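PDB 3NWR: A rubisco-like protein from Burkholderia fungorum, which is of unestablished function but belongs to the rubisco-like proteins, relatives of the large chain of ribulose bisphosphate carboxylase, and may carry out related enolate chemistry. Local coordinates for residues Tyr19-Pro24 and Ala28-Val33; Leu182-Cys187 and Arg223-Arg228; Ser268-Leu273 and Leu279-His284; Pro412-Ala415 and Glu420-Arg423. One frame throughout, in Å; residues are numbered along the deposited sequence.

Contact 1. Residues Tyr19-Pro24 and Ala28-Val33; sequences YLIETP and ARVADV. With SO4 (sulfate ion), chain D.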
loop_
_atom_site.group_PDB
_atom_site.type_symbol
_atom_site.label_atom_id
_atom_site.label_comp_id
_atom_site.label_asym_id
_atom_site.label_seq_id
_atom_site.Cartn_x
_atom_site.Cartn_y
_atom_site.Cartn_z
ATOM N N TYR A 19 -1.954 16.452 -9.612
ATOM C CA TYR A 19 -2.376 16.397 -8.213
ATOM C C TYR A 19 -3.445 17.421 -7.908
ATOM O O TYR A 19 -3.561 18.438 -8.592
ATOM C CB TYR A 19 -1.203 16.685 -7.271
ATOM C CG TYR A 19 -0.027 15.773 -7.454
ATOM C CD1 TYR A 19 0.159 14.677 -6.624
ATOM C CD2 TYR A 19 0.904 16.013 -8.453
ATOM C CE1 TYR A 19 1.250 13.838 -6.795
ATOM C CE2 TYR A 19 1.993 15.181 -8.629
ATOM C CZ TYR A 19 2.151 14.092 -7.806
ATOM O OH TYR A 19 3.228 13.259 -7.987
ATOM N N LEU A 20 -4.224 17.136 -6.870
ATOM C CA LEU A 20 -5.032 18.148 -6.207
ATOM C C LEU A 20 -4.356 18.423 -4.879
ATOM O O LEU A 20 -4.171 17.506 -4.075
ATOM C CB LEU A 20 -6.457 17.629 -5.975
ATOM C CG LEU A 20 -7.303 18.418 -4.970
ATOM C CD1 LEU A 20 -7.666 19.781 -5.533
ATOM C CD2 LEU A 20 -8.562 17.636 -4.604
ATOM N N ILE A 21 -3.964 19.672 -4.633
ATOM C CA ILE A 21 -3.343 19.998 -3.361
ATOM C C ILE A 21 -4.161 21.030 -2.603
ATOM O O ILE A 21 -4.970 21.753 -3.188
ATOM C CB ILE A 21 -1.893 20.495 -3.515
ATOM C CG1 ILE A 21 -1.850 21.834 -4.262
ATOM C CG2 ILE A 21 -1.054 19.438 -4.216
ATOM C CD1 ILE A 21 -0.488 22.525 -4.175
ATOM N N GLU A 22 -3.978 21.049 -1.290
ATOM C CA GLU A 22 -4.658 22.001 -0.424
ATOM C C GLU A 22 -3.637 22.533 0.565
ATOM O O GLU A 22 -2.878 21.769 1.161
ATOM C CB GLU A 22 -5.801 21.313 0.314
ATOM C CG GLU A 22 -6.622 22.228 1.218
ATOM C CD GLU A 22 -7.592 21.436 2.073
ATOM O OE1 GLU A 22 -8.506 20.801 1.495
ATOM O OE2 GLU A 22 -7.418 21.435 3.309
ATOM N N THR A 23 -3.611 23.853 0.740
ATOM C CA THR A 23 -2.603 24.482 1.585
ATOM C C THR A 23 -3.049 25.900 1.926
ATOM O O THR A 23 -3.682 26.561 1.105
ATOM C CB THR A 23 -1.227 24.541 0.872
ATOM O OG1 THR A 23 -0.270 25.206 1.704
ATOM C CG2 THR A 23 -1.336 25.271 -0.480
ATOM N N PRO A 24 -2.739 26.362 3.146
ATOM C CA PRO A 24 -3.042 27.762 3.458
ATOM C C PRO A 24 -1.943 28.663 2.907
ATOM O O PRO A 24 -2.078 29.891 2.934
ATOM C CB PRO A 24 -3.023 27.781 4.980
ATOM C CG PRO A 24 -2.009 26.748 5.348
ATOM C CD PRO A 24 -2.127 25.661 4.290
ATOM N N ALA A 28 1.494 27.758 -5.689
ATOM C CA ALA A 28 2.607 27.615 -6.620
ATOM C C ALA A 28 3.916 27.293 -5.909
ATOM O O ALA A 28 4.691 26.468 -6.383
ATOM C CB ALA A 28 2.759 28.873 -7.479
ATOM N N ARG A 29 4.163 27.943 -4.771
ATOM C CA ARG A 29 5.368 27.668 -3.995
ATOM C C ARG A 29 5.351 26.230 -3.489
ATOM O O ARG A 29 6.359 25.521 -3.556
ATOM C CB ARG A 29 5.491 28.627 -2.816
ATOM C CG ARG A 29 6.783 28.449 -2.035
ATOM C CD ARG A 29 6.634 28.900 -0.591
ATOM N NE ARG A 29 7.296 27.967 0.318
ATOM C CZ ARG A 29 6.874 27.704 1.549
ATOM N NH1 ARG A 29 5.792 28.309 2.020
ATOM N NH2 ARG A 29 7.533 26.836 2.310
ATOM N N VAL A 30 4.197 25.808 -2.986
ATOM C CA VAL A 30 4.047 24.457 -2.467
ATOM C C VAL A 30 4.252 23.436 -3.576
ATOM O O VAL A 30 4.911 22.419 -3.365
ATOM C CB VAL A 30 2.686 24.280 -1.761
ATOM C CG1 VAL A 30 2.499 22.847 -1.275
ATOM C CG2 VAL A 30 2.592 25.261 -0.593
ATOM N N ALA A 31 3.711 23.712 -4.761
ATOM C CA ALA A 31 3.897 22.808 -5.892
ATOM C C ALA A 31 5.380 22.635 -6.196
ATOM O O ALA A 31 5.837 21.536 -6.508
ATOM C CB ALA A 31 3.144 23.327 -7.121
ATOM N N ASP A 32 6.156 23.708 -6.098
ATOM C CA ASP A 32 7.574 23.565 -6.388
ATOM C C ASP A 32 8.334 22.872 -5.254
ATOM O O ASP A 32 9.325 22.182 -5.497
ATOM C CB ASP A 32 8.227 24.894 -6.754
ATOM C CG ASP A 32 9.607 24.701 -7.352
ATOM O OD1 ASP A 32 9.706 24.118 -8.457
ATOM O OD2 ASP A 32 10.587 25.116 -6.707
ATOM N N VAL A 33 7.873 23.053 -4.018
ATOM C CA VAL A 33 8.388 22.257 -2.911
ATOM C C VAL A 33 8.190 20.772 -3.231
ATOM O O VAL A 33 9.115 19.972 -3.096
ATOM C CB VAL A 33 7.699 22.599 -1.583
ATOM C CG1 VAL A 33 7.993 21.522 -0.541
ATOM C CG2 VAL A 33 8.159 23.963 -1.083
HETATM S S SO4 D . 3.822 31.375 1.418
HETATM O O1 SO4 D . 4.662 31.019 2.558
HETATM O O2 SO4 D . 2.482 31.715 1.884
HETATM O O3 SO4 D . 3.751 30.259 0.486
HETATM O O4 SO4 D . 4.410 32.527 0.738
#

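Contact 2. Residues Leu182-Cys187 and Arg223-Arg228; sequences LVRELC and RERSGR. With SO4 (sulfate ion), chain C.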
loop_
_atom_site.group_PDB
_atom_site.type_symbol
_atom_site.label_atom_id
_atom_site.label_comp_id
_atom_site.label_asym_id
_atom_site.label_seq_id
_atom_site.Cartn_x
_atom_site.Cartn_y
_atom_site.Cartn_z
ATOM N N LEU A 182 -19.087 -27.122 -3.976
ATOM C CA LEU A 182 -19.777 -25.874 -4.267
ATOM C C LEU A 182 -19.410 -25.380 -5.657
ATOM O O LEU A 182 -20.273 -24.980 -6.434
ATOM C CB LEU A 182 -19.427 -24.818 -3.221
ATOM C CG LEU A 182 -19.909 -23.399 -3.515
ATOM C CD1 LEU A 182 -21.412 -23.350 -3.763
ATOM C CD2 LEU A 182 -19.505 -22.494 -2.367
ATOM N N VAL A 183 -18.121 -25.408 -5.975
ATOM C CA VAL A 183 -17.676 -24.994 -7.299
ATOM C C VAL A 183 -18.365 -25.801 -8.405
ATOM O O VAL A 183 -18.750 -25.252 -9.430
ATOM C CB VAL A 183 -16.147 -25.063 -7.415
ATOM C CG1 VAL A 183 -15.707 -25.009 -8.866
ATOM C CG2 VAL A 183 -15.527 -23.932 -6.627
ATOM N N ARG A 184 -18.534 -27.102 -8.185
ATOM C CA ARG A 184 -19.272 -27.936 -9.136
ATOM C C ARG A 184 -20.680 -27.392 -9.382
ATOM O O ARG A 184 -21.112 -27.263 -10.531
ATOM C CB ARG A 184 -19.324 -29.386 -8.648
ATOM C CG ARG A 184 -20.114 -30.330 -9.552
ATOM C CD ARG A 184 -19.660 -30.240 -10.999
ATOM N NE ARG A 184 -19.772 -31.529 -11.683
ATOM C CZ ARG A 184 -19.865 -31.677 -13.000
ATOM N NH1 ARG A 184 -19.883 -30.611 -13.781
ATOM N NH2 ARG A 184 -19.947 -32.890 -13.538
ATOM N N GLU A 185 -21.381 -27.051 -8.305
ATOM C CA GLU A 185 -22.733 -26.503 -8.418
ATOM C C GLU A 185 -22.737 -25.168 -9.152
ATOM O O GLU A 185 -23.621 -24.908 -9.960
ATOM C CB GLU A 185 -23.371 -26.334 -7.039
ATOM C CG GLU A 185 -23.551 -27.631 -6.262
ATOM C CD GLU A 185 -23.870 -27.394 -4.794
ATOM O OE1 GLU A 185 -23.974 -26.218 -4.384
ATOM O OE2 GLU A 185 -24.017 -28.386 -4.047
ATOM N N LEU A 186 -21.751 -24.322 -8.869
ATOM C CA LEU A 186 -21.667 -23.019 -9.525
ATOM C C LEU A 186 -21.411 -23.179 -11.029
ATOM O O LEU A 186 -21.990 -22.465 -11.845
ATOM C CB LEU A 186 -20.582 -22.149 -8.871
ATOM C CG LEU A 186 -20.774 -21.838 -7.382
ATOM C CD1 LEU A 186 -19.581 -21.079 -6.790
ATOM C CD2 LEU A 186 -22.078 -21.058 -7.154
ATOM N N CYS A 187 -20.546 -24.121 -11.396
ATOM C CA CYS A 187 -20.321 -24.434 -12.801
ATOM C C CYS A 187 -21.631 -24.852 -13.472
ATOM O O CYS A 187 -21.981 -24.353 -14.539
ATOM C CB CYS A 187 -19.295 -25.560 -12.951
ATOM S SG CYS A 187 -17.583 -25.103 -12.573
ATOM N N ARG A 223 -15.865 -29.393 -17.560
ATOM C CA ARG A 223 -15.538 -29.052 -18.942
ATOM C C ARG A 223 -15.760 -30.258 -19.850
ATOM O O ARG A 223 -16.340 -30.135 -20.929
ATOM C CB ARG A 223 -14.085 -28.584 -19.071
ATOM C CG ARG A 223 -13.746 -27.958 -20.426
ATOM C CD ARG A 223 -12.361 -28.394 -20.930
ATOM N NE ARG A 223 -11.459 -28.751 -19.843
ATOM C CZ ARG A 223 -10.930 -29.959 -19.664
ATOM N NH1 ARG A 223 -11.204 -30.956 -20.502
ATOM N NH2 ARG A 223 -10.131 -30.171 -18.637
ATOM N N GLU A 224 -15.292 -31.420 -19.405
ATOM C CA GLU A 224 -15.414 -32.651 -20.192
ATOM C C GLU A 224 -16.855 -32.910 -20.585
ATOM O O GLU A 224 -17.153 -33.204 -21.743
ATOM C CB GLU A 224 -14.925 -33.859 -19.391
ATOM C CG GLU A 224 -13.435 -33.930 -19.173
ATOM C CD GLU A 224 -13.060 -35.045 -18.219
ATOM O OE1 GLU A 224 -13.890 -35.961 -18.030
ATOM O OE2 GLU A 224 -11.945 -35.002 -17.655
ATOM N N ARG A 225 -17.742 -32.817 -19.601
ATOM C CA ARG A 225 -19.147 -33.162 -19.781
ATOM C C ARG A 225 -19.952 -32.084 -20.495
ATOM O O ARG A 225 -20.864 -32.392 -21.263
ATOM C CB ARG A 225 -19.792 -33.473 -18.428
ATOM C CG ARG A 225 -19.174 -34.660 -17.711
ATOM C CD ARG A 225 -19.823 -34.888 -16.357
ATOM N NE ARG A 225 -21.263 -35.104 -16.470
ATOM C CZ ARG A 225 -21.822 -36.272 -16.774
ATOM N NH1 ARG A 225 -21.061 -37.334 -17.003
ATOM N NH2 ARG A 225 -23.143 -36.376 -16.853
ATOM N N SER A 226 -19.626 -30.823 -20.239
ATOM C CA SER A 226 -20.457 -29.727 -20.715
ATOM C C SER A 226 -19.893 -29.037 -21.951
ATOM O O SER A 226 -20.621 -28.354 -22.674
ATOM C CB SER A 226 -20.654 -28.700 -19.600
ATOM O OG SER A 226 -19.499 -27.902 -19.446
ATOM N N GLY A 227 -18.593 -29.197 -22.177
ATOM C CA GLY A 227 -17.903 -28.467 -23.226
ATOM C C GLY A 227 -17.658 -27.009 -22.862
ATOM O O GLY A 227 -17.194 -26.227 -23.695
ATOM N N ARG A 228 -17.974 -26.640 -21.622
ATOM C CA ARG A 228 -17.807 -25.265 -21.161
ATOM C C ARG A 228 -16.613 -25.137 -20.217
ATOM O O ARG A 228 -16.601 -25.751 -19.156
ATOM C CB ARG A 228 -19.053 -24.788 -20.402
ATOM C CG ARG A 228 -20.376 -24.873 -21.161
ATOM C CD ARG A 228 -21.498 -24.244 -20.329
ATOM N NE ARG A 228 -21.323 -22.799 -20.193
ATOM C CZ ARG A 228 -20.978 -22.163 -19.072
ATOM N NH1 ARG A 228 -20.771 -22.828 -17.940
ATOM N NH2 ARG A 228 -20.848 -20.843 -19.089
HETATM S S SO4 C . -22.461 -20.543 -22.904
HETATM O O1 SO4 C . -23.796 -20.384 -23.470
HETATM O O2 SO4 C . -21.543 -19.636 -23.589
HETATM O O3 SO4 C . -22.021 -21.926 -23.083
HETATM O O4 SO4 C . -22.508 -20.216 -21.484
#

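Contact 3. Residues Ser268-Leu273 and Leu279-His284; sequences SAIQSL and LVLHAH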
loop_
_atom_site.group_PDB
_atom_site.type_symbol
_atom_site.label_atom_id
_atom_site.label_comp_id
_atom_site.label_asym_id
_atom_site.label_seq_id
_atom_site.Cartn_x
_atom_site.Cartn_y
_atom_site.Cartn_z
ATOM N N SER A 268 6.663 -4.934 -6.336
ATOM C CA SER A 268 7.874 -5.745 -6.480
ATOM C C SER A 268 7.551 -7.223 -6.652
ATOM O O SER A 268 8.140 -7.913 -7.499
ATOM C CB SER A 268 8.780 -5.561 -5.254
ATOM O OG SER A 268 9.199 -4.218 -5.163
ATOM N N ALA A 269 6.628 -7.719 -5.839
ATOM C CA ALA A 269 6.237 -9.124 -5.911
ATOM C C ALA A 269 5.437 -9.419 -7.170
ATOM O O ALA A 269 5.673 -10.428 -7.848
ATOM C CB ALA A 269 5.431 -9.529 -4.680
ATOM N N ILE A 270 4.474 -8.559 -7.482
ATOM C CA ILE A 270 3.602 -8.857 -8.611
ATOM C C ILE A 270 4.339 -8.816 -9.947
ATOM O O ILE A 270 4.102 -9.671 -10.810
ATOM C CB ILE A 270 2.347 -7.963 -8.622
ATOM C CG1 ILE A 270 1.507 -8.194 -7.356
ATOM C CG2 ILE A 270 1.529 -8.208 -9.892
ATOM C CD1 ILE A 270 1.025 -9.628 -7.132
ATOM N N GLN A 271 5.239 -7.854 -10.126
ATOM C CA GLN A 271 5.991 -7.797 -11.376
ATOM C C GLN A 271 6.826 -9.068 -11.544
ATOM O O GLN A 271 6.896 -9.634 -12.640
ATOM C CB GLN A 271 6.855 -6.534 -11.470
ATOM C CG GLN A 271 7.571 -6.450 -12.807
ATOM C CD GLN A 271 8.317 -5.156 -13.034
ATOM O OE1 GLN A 271 8.322 -4.254 -12.191
ATOM N NE2 GLN A 271 8.953 -5.055 -14.193
ATOM N N SER A 272 7.428 -9.543 -10.457
ATOM C CA SER A 272 8.215 -10.768 -10.533
ATOM C C SER A 272 7.328 -11.983 -10.827
ATOM O O SER A 272 7.674 -12.816 -11.662
ATOM C CB SER A 272 9.025 -10.978 -9.253
ATOM O OG SER A 272 10.093 -10.047 -9.201
ATOM N N LEU A 273 6.181 -12.068 -10.160
ATOM C CA LEU A 273 5.246 -13.167 -10.385
ATOM C C LEU A 273 4.790 -13.172 -11.834
ATOM O O LEU A 273 4.674 -14.225 -12.451
ATOM C CB LEU A 273 4.033 -13.034 -9.470
ATOM C CG LEU A 273 2.884 -14.016 -9.703
ATOM C CD1 LEU A 273 3.343 -15.458 -9.424
ATOM C CD2 LEU A 273 1.715 -13.633 -8.813
ATOM N N LEU A 279 -0.359 -17.698 -16.498
ATOM C CA LEU A 279 -1.784 -17.651 -16.193
ATOM C C LEU A 279 -2.318 -16.223 -16.247
ATOM O O LEU A 279 -1.553 -15.260 -16.265
ATOM C CB LEU A 279 -2.046 -18.253 -14.807
ATOM C CG LEU A 279 -1.495 -19.667 -14.613
ATOM C CD1 LEU A 279 -1.587 -20.100 -13.166
ATOM C CD2 LEU A 279 -2.250 -20.627 -15.523
ATOM N N VAL A 280 -3.637 -16.104 -16.299
ATOM C CA VAL A 280 -4.300 -14.809 -16.135
ATOM C C VAL A 280 -4.065 -14.313 -14.712
ATOM O O VAL A 280 -4.221 -15.064 -13.756
ATOM C CB VAL A 280 -5.807 -14.953 -16.385
ATOM C CG1 VAL A 280 -6.533 -13.629 -16.113
ATOM C CG2 VAL A 280 -6.059 -15.411 -17.814
ATOM N N LEU A 281 -3.704 -13.040 -14.590
ATOM C CA LEU A 281 -3.433 -12.420 -13.299
ATOM C C LEU A 281 -4.618 -11.530 -12.933
ATOM O O LEU A 281 -4.789 -10.438 -13.494
ATOM C CB LEU A 281 -2.153 -11.591 -13.386
ATOM C CG LEU A 281 -1.026 -11.896 -12.412
ATOM C CD1 LEU A 281 0.062 -10.841 -12.559
ATOM C CD2 LEU A 281 -1.546 -11.960 -10.987
ATOM N N HIS A 282 -5.449 -12.021 -12.023
ATOM C CA HIS A 282 -6.652 -11.308 -11.581
ATOM C C HIS A 282 -6.288 -10.489 -10.340
ATOM O O HIS A 282 -6.068 -11.043 -9.261
ATOM C CB HIS A 282 -7.772 -12.319 -11.264
ATOM C CG HIS A 282 -9.060 -11.695 -10.818
ATOM N ND1 HIS A 282 -10.028 -11.267 -11.702
ATOM C CD2 HIS A 282 -9.548 -11.452 -9.579
ATOM C CE1 HIS A 282 -11.053 -10.773 -11.027
ATOM N NE2 HIS A 282 -10.783 -10.865 -9.736
ATOM N N ALA A 283 -6.229 -9.170 -10.494
ATOM C CA ALA A 283 -5.812 -8.293 -9.403
ATOM C C ALA A 283 -6.975 -7.913 -8.494
ATOM O O ALA A 283 -7.949 -7.317 -8.959
ATOM C CB ALA A 283 -5.159 -7.027 -9.977
ATOM N N HIS A 284 -6.882 -8.246 -7.211
ATOM C CA HIS A 284 -7.903 -7.832 -6.258
ATOM C C HIS A 284 -7.376 -6.627 -5.511
ATOM O O HIS A 284 -6.296 -6.685 -4.927
ATOM C CB HIS A 284 -8.280 -8.945 -5.270
ATOM C CG HIS A 284 -9.573 -8.677 -4.570
ATOM N ND1 HIS A 284 -9.670 -7.822 -3.494
ATOM C CD2 HIS A 284 -10.837 -9.090 -4.838
ATOM C CE1 HIS A 284 -10.932 -7.744 -3.108
ATOM N NE2 HIS A 284 -11.661 -8.507 -3.904
#

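Contact 4. Residues Pro412-Ala415 and Glu420-Arg423; sequences PVYA and ELRR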
loop_
_atom_site.group_PDB
_atom_site.type_symbol
_atom_site.label_atom_id
_atom_site.label_comp_id
_atom_site.label_asym_id
_atom_site.label_seq_id
_atom_site.Cartn_x
_atom_site.Cartn_y
_atom_site.Cartn_z
ATOM N N PRO A 412 -37.573 -4.493 -18.966
ATOM C CA PRO A 412 -38.965 -4.860 -18.650
ATOM C C PRO A 412 -39.782 -5.244 -19.877
ATOM O O PRO A 412 -40.826 -5.867 -19.717
ATOM C CB PRO A 412 -39.538 -3.586 -18.017
ATOM C CG PRO A 412 -38.315 -2.834 -17.521
ATOM C CD PRO A 412 -37.264 -3.110 -18.563
ATOM N N VAL A 413 -39.332 -4.871 -21.075
ATOM C CA VAL A 413 -39.982 -5.347 -22.295
ATOM C C VAL A 413 -39.550 -6.793 -22.574
ATOM O O VAL A 413 -40.378 -7.678 -22.793
ATOM C CB VAL A 413 -39.647 -4.448 -23.503
ATOM C CG1 VAL A 413 -40.191 -5.060 -24.798
ATOM C CG2 VAL A 413 -40.237 -3.060 -23.318
ATOM N N TYR A 414 -38.243 -7.034 -22.542
ATOM C CA TYR A 414 -37.713 -8.375 -22.793
ATOM C C TYR A 414 -38.222 -9.381 -21.764
ATOM O O TYR A 414 -38.423 -10.557 -22.072
ATOM C CB TYR A 414 -36.189 -8.321 -22.775
ATOM C CG TYR A 414 -35.484 -9.453 -23.480
ATOM C CD1 TYR A 414 -35.706 -9.699 -24.829
ATOM C CD2 TYR A 414 -34.535 -10.228 -22.815
ATOM C CE1 TYR A 414 -35.031 -10.719 -25.490
ATOM C CE2 TYR A 414 -33.852 -11.248 -23.473
ATOM C CZ TYR A 414 -34.110 -11.486 -24.810
ATOM O OH TYR A 414 -33.444 -12.495 -25.481
ATOM N N ALA A 415 -38.420 -8.920 -20.533
ATOM C CA ALA A 415 -38.902 -9.771 -19.448
ATOM C C ALA A 415 -40.248 -10.412 -19.763
ATOM O O ALA A 415 -40.581 -11.468 -19.235
ATOM C CB ALA A 415 -39.001 -8.970 -18.146
ATOM N N GLU A 420 -37.151 -16.068 -16.367
ATOM C CA GLU A 420 -36.107 -15.951 -15.358
ATOM C C GLU A 420 -35.816 -14.486 -15.054
ATOM O O GLU A 420 -35.726 -14.084 -13.893
ATOM C CB GLU A 420 -34.841 -16.672 -15.824
ATOM C CG GLU A 420 -34.953 -18.196 -15.816
ATOM C CD GLU A 420 -35.536 -18.772 -17.103
ATOM O OE1 GLU A 420 -35.998 -18.006 -17.976
ATOM O OE2 GLU A 420 -35.522 -20.013 -17.240
ATOM N N LEU A 421 -35.671 -13.697 -16.113
ATOM C CA LEU A 421 -35.479 -12.252 -15.992
ATOM C C LEU A 421 -36.663 -11.565 -15.303
ATOM O O LEU A 421 -36.491 -10.756 -14.386
ATOM C CB LEU A 421 -35.248 -11.642 -17.376
ATOM C CG LEU A 421 -35.091 -10.123 -17.429
ATOM C CD1 LEU A 421 -33.910 -9.670 -16.546
ATOM C CD2 LEU A 421 -34.896 -9.665 -18.859
ATOM N N ARG A 422 -37.874 -11.893 -15.745
ATOM C CA ARG A 422 -39.077 -11.298 -15.163
ATOM C C ARG A 422 -39.145 -11.575 -13.659
ATOM O O ARG A 422 -39.416 -10.676 -12.853
ATOM C CB ARG A 422 -40.324 -11.837 -15.872
ATOM C CG ARG A 422 -41.604 -11.082 -15.541
ATOM C CD ARG A 422 -42.737 -11.512 -16.467
ATOM N NE ARG A 422 -43.074 -12.927 -16.315
ATOM C CZ ARG A 422 -42.868 -13.863 -17.242
ATOM N NH1 ARG A 422 -42.310 -13.555 -18.413
ATOM N NH2 ARG A 422 -43.223 -15.120 -17.000
ATOM N N ARG A 423 -38.871 -12.821 -13.282
ATOM C CA ARG A 423 -38.869 -13.210 -11.874
ATOM C C ARG A 423 -37.793 -12.473 -11.072
ATOM O O ARG A 423 -38.007 -12.086 -9.931
ATOM C CB ARG A 423 -38.680 -14.724 -11.748
ATOM C CG ARG A 423 -39.865 -15.537 -12.225
ATOM C CD ARG A 423 -41.002 -15.444 -11.229
ATOM N NE ARG A 423 -40.635 -16.017 -9.935
ATOM C CZ ARG A 423 -40.904 -17.265 -9.569
ATOM N NH1 ARG A 423 -41.545 -18.077 -10.399
ATOM N NH2 ARG A 423 -40.535 -17.704 -8.371
#

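Contact 1. Residues Tyr19-Pro24 and Ala28-Val33
Val30 stands at the middle of this contact, on the face of helix 27-37 that lies against the sheet, and each of its two methyls finds a different partner on strand 14-23. CG1 meets the end of Ile21, 4.2 Å from its CD1, and CG2 rests against Thr23, 3.7 Å from OG1 and nearly as close to the methyl CG2. The strand and helix axes approach to 9.5 Å at an angle of 119°. Ile21 and Thr23 both point CB toward the helix, because alternate strand residues share a face. In Ile21, CG1 sits between the backbone N and the carbonyl carbon (chi1 66°), which directs it, and with chi2 extended its CD1, toward the helix. Branched residues suit a strand. Thr23 OG1 touches the valine methyl, but its hydrogen-bonding partners are Glu123 O and Leu25 N. Beside this buried patch, Arg29 NH1 donates to O3 of a sulfate, 3.2 Å away, probably from the crystallisation liquor and held too by Asp26 N. The chemistry is therefore mainly dispersive: apolar packing seats the helix on the antiparallel sheet of the N-terminal domain, and the one polar group within it has its bonds supplied by neighbouring loop backbone.

Contact 2. Residues Leu182-Cys187 and Arg223-Arg228
Arg184 reaches from helix 176-189 to Arg225 near the end of helix 208-226, and its NH2 lies 3.5 Å from Arg225 CD, which sits at the edge of the Arg184 guanidinium. The two guanidinium planes stand 84° apart, so the groups do not stack. Two like charges come near each other here, with NH2 of Arg184 3.9 Å from NE of Arg225, and a salt bridge from Arg184 NH1 to Glu188 probably offsets part of the cost. This is the solvent side: Arg225 is exposed, and its long flexible chain suits an exposed helix surface.

The inner side is more buried and more firmly bonded to its surroundings. Cys187, small enough for a buried helix face, packs on Tyr222 and Val230; its carbonyl O is merely near Arg228 NH1, whose bonds go to Val191 O and Tyr222 OH. Arg228 NH2 forms a salt bridge with Asp192. NE donates to sulfate O3 at 3.1 Å, and NH2 to O4 of the same ion at 3.0 Å; Arg161 and Arg399 also bind this sulfate, which probably comes from the crystallisation liquor. Gly227 leaves the helix with positive phi (75°), and Ser226 OG accepts from Arg228 N at 2.9 Å. That bond makes an ST turn, here closing a helix on the outer layer of the alpha/beta barrel of the catalytic domain.

Contact 3. Residues Ser268-Leu273 and Leu279-His284
Helix 267-276 packs against strand 280-284 with 9.2 Å between the CA atoms of Ile270 and Leu281, a gap bridged by side chains from both elements. The pair belongs to the TIM-type barrel of the catalytic domain, in which helices cover the outside of a parallel sheet, and Leu281 is the strand residue that points outward to the helix. It meets two helix residues one turn apart: its CD1 lies 4.0 Å from CG2 of Ile270, and its CD2 lies 4.3 Å from CD2 of Leu273. Ile270 also packs on Ala260 of the neighbouring strand 257-261, and Leu273 on Ala247 of helix 240-252, so the layer continues onto the neighbouring strand and helix. Branched aliphatic groups suit this buried layer, where nothing polar is exchanged across the contact. On the other faces of the helix, Ser268 and Ser272 are hydrogen-bonded to residues of the second subunit, which puts the helix at the dimer interface. His282, the next strand residue, instead has its ring among His315, His317 and Phe193. In Ile270, CG2 lies anti to the backbone N, with CG1 beside that N (chi1 -62°), and it is this CG2 methyl that touches Leu281 CD1.

Contact 4. Residues Pro412-Ala415 and Glu420-Arg423
Ala415 and Leu421 supply most of the apolar contact between residues 412-415 and helix 419-427. Ala415 CB sits 4.1 Å from CG of Leu421 and, roughly at right angles to this, 3.9 Å from CB of Arg422. A single methyl suits a place where Ala415 CA and Arg422 CA are only 4.6 Å apart. Leu421 extends with CG anti to its backbone N, which carries CD2 to the edge of the Tyr414 ring, 4.0 Å from Tyr414 CD2. The aromatic ring is broad enough to reach as well onto Ala403 and Ala404 of helix 391-407.

The polar part is one hydrogen bond. Arg422 bends at chi3 so that its guanidinium turns toward Ala415, and NH1 donates to Ala415 O at 2.8 Å. The bond is bent at the hydrogen, 144°, although the donor lies in the carbonyl plane with a C=O...N angle of 158°; the oxygen is tilted 18° out of the guanidinium plane. The long arginine chain suits this task, since it reaches a carbonyl from an exposed position while its aliphatic part runs alongside the same oxygen.

The arrangement is one of two short consecutive helices joined by a tight link and packed on helix 391-407, at the C-terminal end of the barrel domain.

In the fold
In chain order the contacts run from 1 to 4 in series, none enclosing another. Contact 1 lies in the N-terminal domain, on its four-stranded antiparallel sheet, whereas contacts 2, 3 and 4 all fall in the barrel domain. Contact 3 is the most central, its centre about 12 Å from that of the chain and about 34, 26 and 39 Å from the centres of contacts 1, 2 and 4. Contacts 2 and 4 are peripheral, with centres about 26 Å apart. Contact 1 lies across the chain's centre from both, about 56 Å from contact 2 and 53 Å from contact 4 by centres. No two contacts touch, as expected for the two-domain plan of the rubisco large chain.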